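Local coordinates for nitroreductase (Bacteroides fragilis NCTC 9343, PDB 3EK3), which binds flavin mononucleotide and probably acts as an NAD(P)H-dependent oxidoreductase of the nitroreductase family, at residues E65-A70 with Y88-H93; P95-V100 with C132-L137; E118-A123 with G163-G168. All blocks are in the same frame, centred on the assembly; numbering follows the deposited sequence.

Interaction 1 of 3, residues E65-A70 with Y88-H93; sequences ERIKGA and YCCYYH. With FMN (flavin mononucleotide), chain B.
Lys68 and Tyr88 run past each other in opposite directions, with one methylene of the lysine, CG, set against the rim of the ring. Lys68 CG comes up at the ring's edge, close to its plane, 4.0 Å from Tyr88 CD2, while Lys68 CD reaches within 3.6 Å of Tyr88 O. A bend at chi3 (37°) turns the last part of the chain so that NZ meets Glu65 OE2 at 2.9 Å, a salt bridge across one helical turn that uses the syn side of the carboxylate. The same ammonium donates to a water that in turn donates to Tyr88 O, and it also bonds Ser85 O, so a long, flexible side chain serves both an apolar edge and several oxygens. These pairs join helix 57-72 to the loop that precedes strand 96-102 and carries part of the flavin site of this nitroreductase fold. Next to this pair, Ile67 CD1 touches Cys90 SG at 3.9 Å; both are apolar groups suited to a buried seam, and Leu137 also packs on the isoleucine. Cys89 to Tyr92 form a type I turn, closed by Tyr92 N bonding Cys89 O at 3.1 Å. At its last position, the Tyr92 ring presents its edge to the cofactor, with OH donating to FMN O2 at 2.6 Å, and Cys90 O lies over one face of that ring.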
loop_
_atom_site.group_PDB
_atom_site.type_symbol
_atom_site.label_atom_id
_atom_site.label_comp_id
_atom_site.label_asym_id
_atom_site.label_seq_id
_atom_site.Cartn_x
_atom_site.Cartn_y
_atom_site.Cartn_z
ATOM N N GLU A 65 18.036 -18.657 6.299
ATOM C CA GLU A 65 18.645 -19.267 7.487
ATOM C C GLU A 65 18.757 -18.305 8.642
ATOM O O GLU A 65 18.552 -18.689 9.790
ATOM C CB GLU A 65 20.043 -19.804 7.183
ATOM C CG GLU A 65 20.042 -21.117 6.478
ATOM C CD GLU A 65 19.190 -22.165 7.195
ATOM O OE1 GLU A 65 19.452 -22.478 8.377
ATOM O OE2 GLU A 65 18.254 -22.655 6.562
ATOM N N ARG A 66 19.109 -17.054 8.364
ATOM C CA ARG A 66 19.231 -16.029 9.401
ATOM C C ARG A 66 17.860 -15.711 9.998
ATOM O O ARG A 66 17.710 -15.549 11.203
ATOM C CB ARG A 66 19.861 -14.745 8.824
ATOM C CG ARG A 66 21.251 -14.920 8.183
ATOM C CD ARG A 66 22.174 -15.727 9.079
ATOM N NE ARG A 66 23.544 -15.806 8.566
ATOM C CZ ARG A 66 23.974 -16.629 7.605
ATOM N NH1 ARG A 66 23.156 -17.462 6.972
ATOM N NH2 ARG A 66 25.256 -16.610 7.270
ATOM N N ILE A 67 16.855 -15.628 9.139
ATOM C CA ILE A 67 15.476 -15.385 9.589
ATOM C C ILE A 67 15.008 -16.550 10.472
ATOM O O ILE A 67 14.466 -16.336 11.566
ATOM C CB ILE A 67 14.575 -15.186 8.367
ATOM C CG1 ILE A 67 14.885 -13.835 7.730
ATOM C CG2 ILE A 67 13.061 -15.264 8.739
ATOM C CD1 ILE A 67 14.248 -13.704 6.337
ATOM N N LYS A 68 15.282 -17.787 10.039
ATOM C CA LYS A 68 15.035 -18.961 10.890
ATOM C C LYS A 68 15.774 -18.858 12.215
ATOM O O LYS A 68 15.220 -19.160 13.286
ATOM C CB LYS A 68 15.400 -20.257 10.138
ATOM C CG LYS A 68 14.417 -20.599 9.028
ATOM C CD LYS A 68 14.861 -21.763 8.145
ATOM C CE LYS A 68 15.560 -22.867 8.893
ATOM N NZ LYS A 68 16.055 -23.958 7.969
ATOM N N GLY A 69 17.036 -18.414 12.167
ATOM C CA GLY A 69 17.799 -18.252 13.397
ATOM C C GLY A 69 17.173 -17.288 14.395
ATOM O O GLY A 69 17.218 -17.550 15.633
ATOM N N ALA A 70 16.624 -16.185 13.878
ATOM C CA ALA A 70 15.894 -15.199 14.687
ATOM C C ALA A 70 14.637 -15.843 15.284
ATOM O O ALA A 70 14.387 -15.779 16.488
ATOM C CB ALA A 70 15.523 -13.967 13.831
ATOM N N TYR A 88 11.315 -25.071 6.011
ATOM C CA TYR A 88 10.681 -23.766 5.940
ATOM C C TYR A 88 11.484 -22.780 5.106
ATOM O O TYR A 88 12.698 -22.626 5.336
ATOM C CB TYR A 88 10.533 -23.193 7.345
ATOM C CG TYR A 88 9.919 -21.824 7.311
ATOM C CD1 TYR A 88 8.570 -21.650 7.013
ATOM C CD2 TYR A 88 10.691 -20.699 7.548
ATOM C CE1 TYR A 88 8.011 -20.373 6.980
ATOM C CE2 TYR A 88 10.143 -19.434 7.532
ATOM C CZ TYR A 88 8.812 -19.277 7.243
ATOM O OH TYR A 88 8.281 -18.010 7.225
ATOM N N CYS A 89 10.821 -22.170 4.127
ATOM C CA CYS A 89 11.394 -21.117 3.298
ATOM C C CYS A 89 10.359 -20.014 3.181
ATOM O O CYS A 89 9.321 -20.193 2.548
ATOM C CB CYS A 89 11.744 -21.635 1.911
ATOM S SG CYS A 89 12.464 -20.411 0.874
ATOM N N CYS A 90 10.629 -18.875 3.815
ATOM C CA CYS A 90 9.655 -17.804 3.873
ATOM C C CYS A 90 9.295 -17.265 2.498
ATOM O O CYS A 90 8.185 -16.783 2.322
ATOM C CB CYS A 90 10.106 -16.674 4.804
ATOM S SG CYS A 90 11.563 -15.729 4.269
ATOM N N TYR A 91 10.190 -17.376 1.521
ATOM C CA TYR A 91 9.925 -16.823 0.185
ATOM C C TYR A 91 9.555 -17.890 -0.841
ATOM O O TYR A 91 9.495 -17.633 -2.046
ATOM C CB TYR A 91 11.103 -15.943 -0.324
ATOM C CG TYR A 91 12.383 -16.709 -0.474
ATOM C CD1 TYR A 91 13.209 -16.911 0.605
ATOM C CD2 TYR A 91 12.730 -17.304 -1.661
ATOM C CE1 TYR A 91 14.341 -17.659 0.505
ATOM C CE2 TYR A 91 13.867 -18.050 -1.774
ATOM C CZ TYR A 91 14.681 -18.229 -0.679
ATOM O OH TYR A 91 15.835 -19.002 -0.734
ATOM N N TYR A 92 9.255 -19.096 -0.367
ATOM C CA TYR A 92 8.720 -20.154 -1.221
ATOM C C TYR A 92 9.599 -20.535 -2.417
ATOM O O TYR A 92 9.089 -20.968 -3.427
ATOM C CB TYR A 92 7.306 -19.785 -1.698
ATOM C CG TYR A 92 6.404 -19.390 -0.551
ATOM C CD1 TYR A 92 6.047 -20.304 0.412
ATOM C CD2 TYR A 92 5.921 -18.108 -0.446
ATOM C CE1 TYR A 92 5.206 -19.956 1.485
ATOM C CE2 TYR A 92 5.099 -17.728 0.610
ATOM C CZ TYR A 92 4.750 -18.652 1.578
ATOM O OH TYR A 92 3.917 -18.280 2.625
ATOM N N HIS A 93 10.910 -20.384 -2.286
ATOM C CA HIS A 93 11.860 -20.703 -3.338
ATOM C C HIS A 93 11.626 -19.924 -4.621
ATOM O O HIS A 93 12.060 -20.342 -5.710
ATOM C CB HIS A 93 11.901 -22.213 -3.565
ATOM C CG HIS A 93 12.309 -22.969 -2.347
ATOM N ND1 HIS A 93 13.593 -22.922 -1.853
ATOM C CD2 HIS A 93 11.599 -23.747 -1.496
ATOM C CE1 HIS A 93 13.664 -23.661 -0.761
ATOM N NE2 HIS A 93 12.470 -24.171 -0.523
HETATM N N1 FMN B . 1.509 -14.148 2.356
HETATM C C2 FMN B . 2.504 -15.029 2.715
HETATM O O2 FMN B . 2.570 -16.145 2.191
HETATM N N3 FMN B . 3.429 -14.718 3.689
HETATM C C4 FMN B . 3.364 -13.521 4.316
HETATM O O4 FMN B . 4.338 -13.199 5.017
HETATM C C4A FMN B . 2.365 -12.612 3.943
HETATM N N5 FMN B . 2.298 -11.386 4.553
HETATM C C5A FMN B . 1.349 -10.450 4.192
HETATM C C6 FMN B . 1.343 -9.201 4.813
HETATM C C7 FMN B . 0.422 -8.224 4.442
HETATM C C7M FMN B . 0.543 -6.794 4.968
HETATM C C8 FMN B . -0.478 -8.506 3.406
HETATM C C8M FMN B . -1.140 -7.357 2.683
HETATM C C9 FMN B . -0.464 -9.759 2.784
HETATM C C9A FMN B . 0.446 -10.741 3.161
HETATM N N10 FMN B . 0.474 -12.014 2.567
HETATM C C10 FMN B . 1.451 -12.914 2.925
HETATM C "C1'" FMN B . -0.473 -12.369 1.447
HETATM C "C2'" FMN B . -1.890 -12.581 1.993
HETATM O "O2'" FMN B . -1.972 -13.825 2.665
HETATM C "C3'" FMN B . -2.841 -12.592 0.809
HETATM O "O3'" FMN B . -2.886 -11.285 0.279
HETATM C "C4'" FMN B . -4.277 -12.990 1.205
HETATM O "O4'" FMN B . -4.321 -14.355 1.599
HETATM C "C5'" FMN B . -5.243 -12.767 0.044
HETATM O "O5'" FMN B . -4.890 -13.595 -1.056
HETATM P P FMN B . -4.573 -12.990 -2.526
HETATM O O1P FMN B . -5.688 -12.091 -2.893
HETATM O O2P FMN B . -4.307 -14.170 -3.480
HETATM O O3P FMN B . -3.362 -12.097 -2.422
HETATM O O HOH W 1 14.666 -24.394 5.683
#

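Interaction 2 of 3, residues P95-V100 with C132-L137; sequences PTLVIV and CWINQL. With FMN (flavin mononucleotide), chain B.
Behind the flavin pocket, the wall formed by the end of strand 130-134 and the following loop packs on strand 96-102 through Leu97 with Ile134 and Ile99 with Leu137. Leu97 CD1 meets Ile134 CG1 at 3.8 Å, the two side chains crossing at a slant; Leu97 CG lies anti to the backbone N (chi1 -174°), which carries its methyl across to the isoleucine. Ile99 CG1 approaches Leu137 CD1 less closely, at 4.2 Å. Branched apolar residues fit here, as all four are buried; helix 57-72 packs on Leu97, Ile99 and Leu137, helix 144-153 on the last two, and Tyr92 on Ile134. In the antiparallel sheet, strand 160-168 runs between these two strands, so the contact is made by side chains reaching past it. The cofactor side of the wall is polar and aromatic. Trp133 lays one face against the benzenoid part of the isoalloxazine, FMN C7 lying 3.7 Å above the indole plane. Trp133 NE1 donates to Asn135 OD1 at 2.9 Å, the donor standing 48° out of the carbonyl plane. Two N-H groups grip FMN O4: Asn135 N at 2.8 Å, and Gln136 NE2 at 2.9 Å, brought round by a bend at chi2 (64°).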
loop_
_atom_site.group_PDB
_atom_site.type_symbol
_atom_site.label_atom_id
_atom_site.label_comp_id
_atom_site.label_asym_id
_atom_site.label_seq_id
_atom_site.Cartn_x
_atom_site.Cartn_y
_atom_site.Cartn_z
ATOM N N PRO A 95 12.666 -17.241 -7.311
ATOM C CA PRO A 95 14.037 -16.914 -7.744
ATOM C C PRO A 95 14.521 -15.491 -7.417
ATOM O O PRO A 95 15.737 -15.219 -7.459
ATOM C CB PRO A 95 13.952 -17.141 -9.260
ATOM C CG PRO A 95 12.585 -16.834 -9.588
ATOM C CD PRO A 95 11.768 -17.385 -8.461
ATOM N N THR A 96 13.578 -14.603 -7.092
ATOM C CA THR A 96 13.830 -13.186 -6.767
ATOM C C THR A 96 12.984 -12.779 -5.556
ATOM O O THR A 96 11.812 -13.137 -5.451
ATOM C CB THR A 96 13.563 -12.248 -7.974
ATOM O OG1 THR A 96 14.575 -12.466 -8.960
ATOM C CG2 THR A 96 13.593 -10.745 -7.575
ATOM N N LEU A 97 13.622 -12.087 -4.621
ATOM C CA LEU A 97 12.935 -11.420 -3.534
ATOM C C LEU A 97 13.352 -9.958 -3.486
ATOM O O LEU A 97 14.540 -9.657 -3.390
ATOM C CB LEU A 97 13.302 -12.074 -2.221
ATOM C CG LEU A 97 12.577 -11.597 -0.977
ATOM C CD1 LEU A 97 11.111 -12.014 -0.982
ATOM C CD2 LEU A 97 13.279 -12.165 0.220
ATOM N N VAL A 98 12.377 -9.061 -3.527
ATOM C CA VAL A 98 12.643 -7.628 -3.398
ATOM C C VAL A 98 12.354 -7.198 -1.968
ATOM O O VAL A 98 11.211 -7.297 -1.461
ATOM C CB VAL A 98 11.814 -6.776 -4.323
ATOM C CG1 VAL A 98 12.276 -5.312 -4.305
ATOM C CG2 VAL A 98 11.906 -7.299 -5.721
ATOM N N ILE A 99 13.403 -6.760 -1.298
ATOM C CA ILE A 99 13.279 -6.278 0.067
ATOM C C ILE A 99 12.944 -4.788 0.036
ATOM O O ILE A 99 13.723 -4.000 -0.475
ATOM C CB ILE A 99 14.613 -6.478 0.839
ATOM C CG1 ILE A 99 14.995 -7.970 0.837
ATOM C CG2 ILE A 99 14.502 -5.945 2.282
ATOM C CD1 ILE A 99 16.403 -8.283 1.320
ATOM N N VAL A 100 11.803 -4.414 0.615
ATOM C CA VAL A 100 11.327 -3.023 0.518
ATOM C C VAL A 100 11.485 -2.423 1.919
ATOM O O VAL A 100 10.852 -2.861 2.873
ATOM C CB VAL A 100 9.892 -2.910 -0.051
ATOM C CG1 VAL A 100 9.464 -1.409 -0.163
ATOM C CG2 VAL A 100 9.779 -3.561 -1.483
ATOM N N CYS A 132 4.191 -12.628 -4.305
ATOM C CA CYS A 132 3.621 -12.751 -2.958
ATOM C C CYS A 132 4.285 -11.788 -1.992
ATOM O O CYS A 132 5.496 -11.588 -2.070
ATOM C CB CYS A 132 3.811 -14.186 -2.447
ATOM S SG CYS A 132 2.840 -14.693 -1.004
ATOM N N TRP A 133 3.504 -11.235 -1.054
ATOM C CA TRP A 133 4.033 -10.493 0.076
ATOM C C TRP A 133 4.731 -11.488 0.979
ATOM O O TRP A 133 4.133 -12.461 1.402
ATOM C CB TRP A 133 2.900 -9.817 0.877
ATOM C CG TRP A 133 3.378 -8.834 1.882
ATOM C CD1 TRP A 133 4.095 -9.089 3.010
ATOM C CD2 TRP A 133 3.131 -7.421 1.877
ATOM N NE1 TRP A 133 4.341 -7.928 3.684
ATOM C CE2 TRP A 133 3.748 -6.882 3.022
ATOM C CE3 TRP A 133 2.430 -6.567 1.019
ATOM C CZ2 TRP A 133 3.723 -5.523 3.303
ATOM C CZ3 TRP A 133 2.391 -5.226 1.297
ATOM C CH2 TRP A 133 3.017 -4.710 2.455
ATOM N N ILE A 134 5.987 -11.215 1.297
ATOM C CA ILE A 134 6.747 -11.959 2.283
ATOM C C ILE A 134 7.029 -11.014 3.461
ATOM O O ILE A 134 7.754 -10.031 3.295
ATOM C CB ILE A 134 8.058 -12.495 1.643
ATOM C CG1 ILE A 134 7.745 -13.184 0.278
ATOM C CG2 ILE A 134 8.778 -13.399 2.600
ATOM C CD1 ILE A 134 6.763 -14.385 0.398
ATOM N N ASN A 135 6.415 -11.305 4.620
ATOM C CA ASN A 135 6.429 -10.394 5.787
ATOM C C ASN A 135 7.450 -10.716 6.856
ATOM O O ASN A 135 7.523 -10.010 7.843
ATOM C CB ASN A 135 5.032 -10.353 6.408
ATOM C CG ASN A 135 4.679 -8.990 7.012
ATOM O OD1 ASN A 135 5.070 -7.944 6.488
ATOM N ND2 ASN A 135 3.897 -9.011 8.074
ATOM N N GLN A 136 8.259 -11.758 6.680
ATOM C CA GLN A 136 9.043 -12.282 7.798
ATOM C C GLN A 136 10.231 -11.415 8.195
ATOM O O GLN A 136 10.774 -11.598 9.290
ATOM C CB GLN A 136 9.489 -13.725 7.541
ATOM C CG GLN A 136 8.357 -14.695 7.677
ATOM C CD GLN A 136 7.279 -14.480 6.651
ATOM O OE1 GLN A 136 7.555 -14.447 5.448
ATOM N NE2 GLN A 136 6.011 -14.365 7.109
ATOM N N LEU A 137 10.613 -10.443 7.371
ATOM C CA LEU A 137 11.692 -9.505 7.811
ATOM C C LEU A 137 11.188 -8.327 8.682
ATOM O O LEU A 137 11.979 -7.633 9.285
ATOM C CB LEU A 137 12.484 -8.999 6.604
ATOM C CG LEU A 137 13.551 -9.966 6.060
ATOM C CD1 LEU A 137 14.110 -9.504 4.696
ATOM C CD2 LEU A 137 14.665 -10.147 7.080
HETATM N N1 FMN B . 1.509 -14.148 2.356
HETATM C C2 FMN B . 2.504 -15.029 2.715
HETATM O O2 FMN B . 2.570 -16.145 2.191
HETATM N N3 FMN B . 3.429 -14.718 3.689
HETATM C C4 FMN B . 3.364 -13.521 4.316
HETATM O O4 FMN B . 4.338 -13.199 5.017
HETATM C C4A FMN B . 2.365 -12.612 3.943
HETATM N N5 FMN B . 2.298 -11.386 4.553
HETATM C C5A FMN B . 1.349 -10.450 4.192
HETATM C C6 FMN B . 1.343 -9.201 4.813
HETATM C C7 FMN B . 0.422 -8.224 4.442
HETATM C C7M FMN B . 0.543 -6.794 4.968
HETATM C C8 FMN B . -0.478 -8.506 3.406
HETATM C C8M FMN B . -1.140 -7.357 2.683
HETATM C C9 FMN B . -0.464 -9.759 2.784
HETATM C C9A FMN B . 0.446 -10.741 3.161
HETATM N N10 FMN B . 0.474 -12.014 2.567
HETATM C C10 FMN B . 1.451 -12.914 2.925
HETATM C "C1'" FMN B . -0.473 -12.369 1.447
HETATM C "C2'" FMN B . -1.890 -12.581 1.993
HETATM O "O2'" FMN B . -1.972 -13.825 2.665
HETATM C "C3'" FMN B . -2.841 -12.592 0.809
HETATM O "O3'" FMN B . -2.886 -11.285 0.279
HETATM C "C4'" FMN B . -4.277 -12.990 1.205
HETATM O "O4'" FMN B . -4.321 -14.355 1.599
HETATM C "C5'" FMN B . -5.243 -12.767 0.044
HETATM O "O5'" FMN B . -4.890 -13.595 -1.056
HETATM P P FMN B . -4.573 -12.990 -2.526
HETATM O O1P FMN B . -5.688 -12.091 -2.893
HETATM O O2P FMN B . -4.307 -14.170 -3.480
HETATM O O3P FMN B . -3.362 -12.097 -2.422
#

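Interaction 3 of 3, residues E118-A123 with G163-G168; sequences ENMFLA and GCVALG
Val165, in the antiparallel sheet of the alpha+beta nitroreductase fold, points its two methyls at helix 109-126 and fits against Met120, a selenomethionine here, and Phe121. This is the tight part of the contact. CG1 lies anti to the backbone N (chi1 179°) and meets Phe121 CE1 at 3.9 Å and Phe121 CD1 at 4.0 Å, approaching the ring obliquely. Val165 CG2 is 4.1 Å from Phe121 CE1 and faces the other neighbour as well, with Met120 SE 4.1 Å away at the end of a chain extended beyond CG. A beta-branched valine suits this inner strand, since its two methyls serve two helix residues at once, while the long, unbranched methionine side chain (selenium in place of sulfur in this crystal) can reach the sheet and also pack on helix 27-38. On the cofactor side, Phe121 also touches Arg14, an FMN-binding residue, and Trp133. The far face of the helix is covered by the second subunit, where Leu122 packs on Asn119 of that chain. The looser part, still buried, lies toward the strand's end, where Leu167 packs instead on Leu30, Val98 and Ser131; its CD2 comes no nearer to the helix segment than 4.9 Å, at Met120 O.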
loop_
_atom_site.group_PDB
_atom_site.type_symbol
_atom_site.label_atom_id
_atom_site.label_comp_id
_atom_site.label_asym_id
_atom_site.label_seq_id
_atom_site.Cartn_x
_atom_site.Cartn_y
_atom_site.Cartn_z
ATOM N N GLU A 118 2.372 -2.846 -3.703
ATOM C CA GLU A 118 1.172 -3.102 -4.491
ATOM C C GLU A 118 1.409 -2.811 -5.967
ATOM O O GLU A 118 1.015 -3.621 -6.795
ATOM C CB GLU A 118 -0.036 -2.363 -3.929
ATOM C CG GLU A 118 -1.403 -2.683 -4.544
ATOM C CD GLU A 118 -1.819 -4.143 -4.414
ATOM O OE1 GLU A 118 -1.210 -4.845 -3.626
ATOM O OE2 GLU A 118 -2.748 -4.623 -5.123
ATOM N N ASN A 119 2.076 -1.712 -6.291
ATOM C CA ASN A 119 2.462 -1.452 -7.695
ATOM C C ASN A 119 3.264 -2.606 -8.320
ATOM O O ASN A 119 3.032 -3.005 -9.454
ATOM C CB ASN A 119 3.263 -0.132 -7.793
ATOM C CG ASN A 119 2.372 1.083 -7.786
ATOM O OD1 ASN A 119 1.142 0.967 -7.643
ATOM N ND2 ASN A 119 2.981 2.270 -7.961
HETATM N N MSE A 120 4.237 -3.101 -7.578
HETATM C CA MSE A 120 5.100 -4.181 -8.028
HETATM C C MSE A 120 4.305 -5.454 -8.307
HETATM O O MSE A 120 4.492 -6.080 -9.361
HETATM C CB MSE A 120 6.174 -4.448 -6.971
HETATM C CG MSE A 120 7.217 -3.387 -6.923
HETATM SE SE MSE A 120 8.755 -4.015 -5.853
HETATM C CE MSE A 120 9.563 -2.283 -5.520
ATOM N N PHE A 121 3.383 -5.806 -7.401
ATOM C CA PHE A 121 2.481 -6.965 -7.599
ATOM C C PHE A 121 1.710 -6.838 -8.906
ATOM O O PHE A 121 1.604 -7.773 -9.706
ATOM C CB PHE A 121 1.443 -7.112 -6.496
ATOM C CG PHE A 121 1.996 -7.486 -5.115
ATOM C CD1 PHE A 121 3.185 -8.227 -4.933
ATOM C CD2 PHE A 121 1.244 -7.169 -3.994
ATOM C CE1 PHE A 121 3.623 -8.567 -3.626
ATOM C CE2 PHE A 121 1.657 -7.522 -2.696
ATOM C CZ PHE A 121 2.858 -8.225 -2.525
ATOM N N LEU A 122 1.136 -5.647 -9.094
ATOM C CA LEU A 122 0.319 -5.383 -10.273
ATOM C C LEU A 122 1.146 -5.348 -11.559
ATOM O O LEU A 122 0.773 -5.932 -12.580
ATOM C CB LEU A 122 -0.475 -4.092 -10.062
ATOM C CG LEU A 122 -1.519 -4.147 -8.939
ATOM C CD1 LEU A 122 -2.197 -2.761 -8.709
ATOM C CD2 LEU A 122 -2.584 -5.237 -9.160
ATOM N N ALA A 123 2.300 -4.699 -11.490
ATOM C CA ALA A 123 3.260 -4.727 -12.580
ATOM C C ALA A 123 3.611 -6.195 -12.921
ATOM O O ALA A 123 3.615 -6.586 -14.082
ATOM C CB ALA A 123 4.496 -3.944 -12.187
ATOM N N GLY A 163 8.128 -4.665 4.026
ATOM C CA GLY A 163 7.630 -5.859 3.351
ATOM C C GLY A 163 8.564 -6.317 2.252
ATOM O O GLY A 163 9.470 -5.573 1.861
ATOM N N CYS A 164 8.393 -7.561 1.820
ATOM C CA CYS A 164 9.171 -8.066 0.697
ATOM C C CYS A 164 8.232 -8.639 -0.381
ATOM O O CYS A 164 7.104 -9.060 -0.102
ATOM C CB CYS A 164 10.197 -9.114 1.138
ATOM S SG CYS A 164 11.371 -8.582 2.374
ATOM N N VAL A 165 8.730 -8.638 -1.604
ATOM C CA VAL A 165 8.031 -9.167 -2.746
ATOM C C VAL A 165 8.769 -10.341 -3.357
ATOM O O VAL A 165 9.835 -10.152 -3.943
ATOM C CB VAL A 165 7.918 -8.058 -3.795
ATOM C CG1 VAL A 165 7.200 -8.503 -5.094
ATOM C CG2 VAL A 165 7.233 -6.777 -3.199
ATOM N N ALA A 166 8.175 -11.542 -3.269
ATOM C CA ALA A 166 8.665 -12.686 -3.999
ATOM C C ALA A 166 8.232 -12.515 -5.423
ATOM O O ALA A 166 7.097 -12.084 -5.674
ATOM C CB ALA A 166 8.086 -14.021 -3.435
ATOM N N LEU A 167 9.120 -12.850 -6.352
ATOM C CA LEU A 167 8.782 -12.794 -7.764
ATOM C C LEU A 167 9.290 -14.020 -8.502
ATOM O O LEU A 167 10.391 -14.509 -8.247
ATOM C CB LEU A 167 9.398 -11.552 -8.432
ATOM C CG LEU A 167 8.976 -10.153 -8.000
ATOM C CD1 LEU A 167 9.967 -9.157 -8.578
ATOM C CD2 LEU A 167 7.529 -9.813 -8.411
ATOM N N GLY A 168 8.506 -14.469 -9.480
ATOM C CA GLY A 168 8.848 -15.650 -10.275
ATOM C C GLY A 168 7.706 -16.086 -11.156
ATOM O O GLY A 168 6.693 -15.403 -11.268
#

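From the N terminus, interaction 1 closes first: helix 57-72 is joined to the loop 88-93 across a span that includes helix 77-83. Strand 96-102 then opens interaction 2, and helix 109-126 opens interaction 3 before strand 130-134 returns to close interaction 2. Strand 160-168 finally closes interaction 3, so these two loops cross rather than nest, while interaction 1 stands in series before both. The crossing reflects the sheet order, in which the strand that closes interaction 3 is neighbour to both strands of interaction 2. Interactions 1 and 2 touch, through Cys90 with Ile134 and Tyr88 with Gln136, and both reach the same flavin; interaction 3 joins the sheet to the helix lying at the subunit interface.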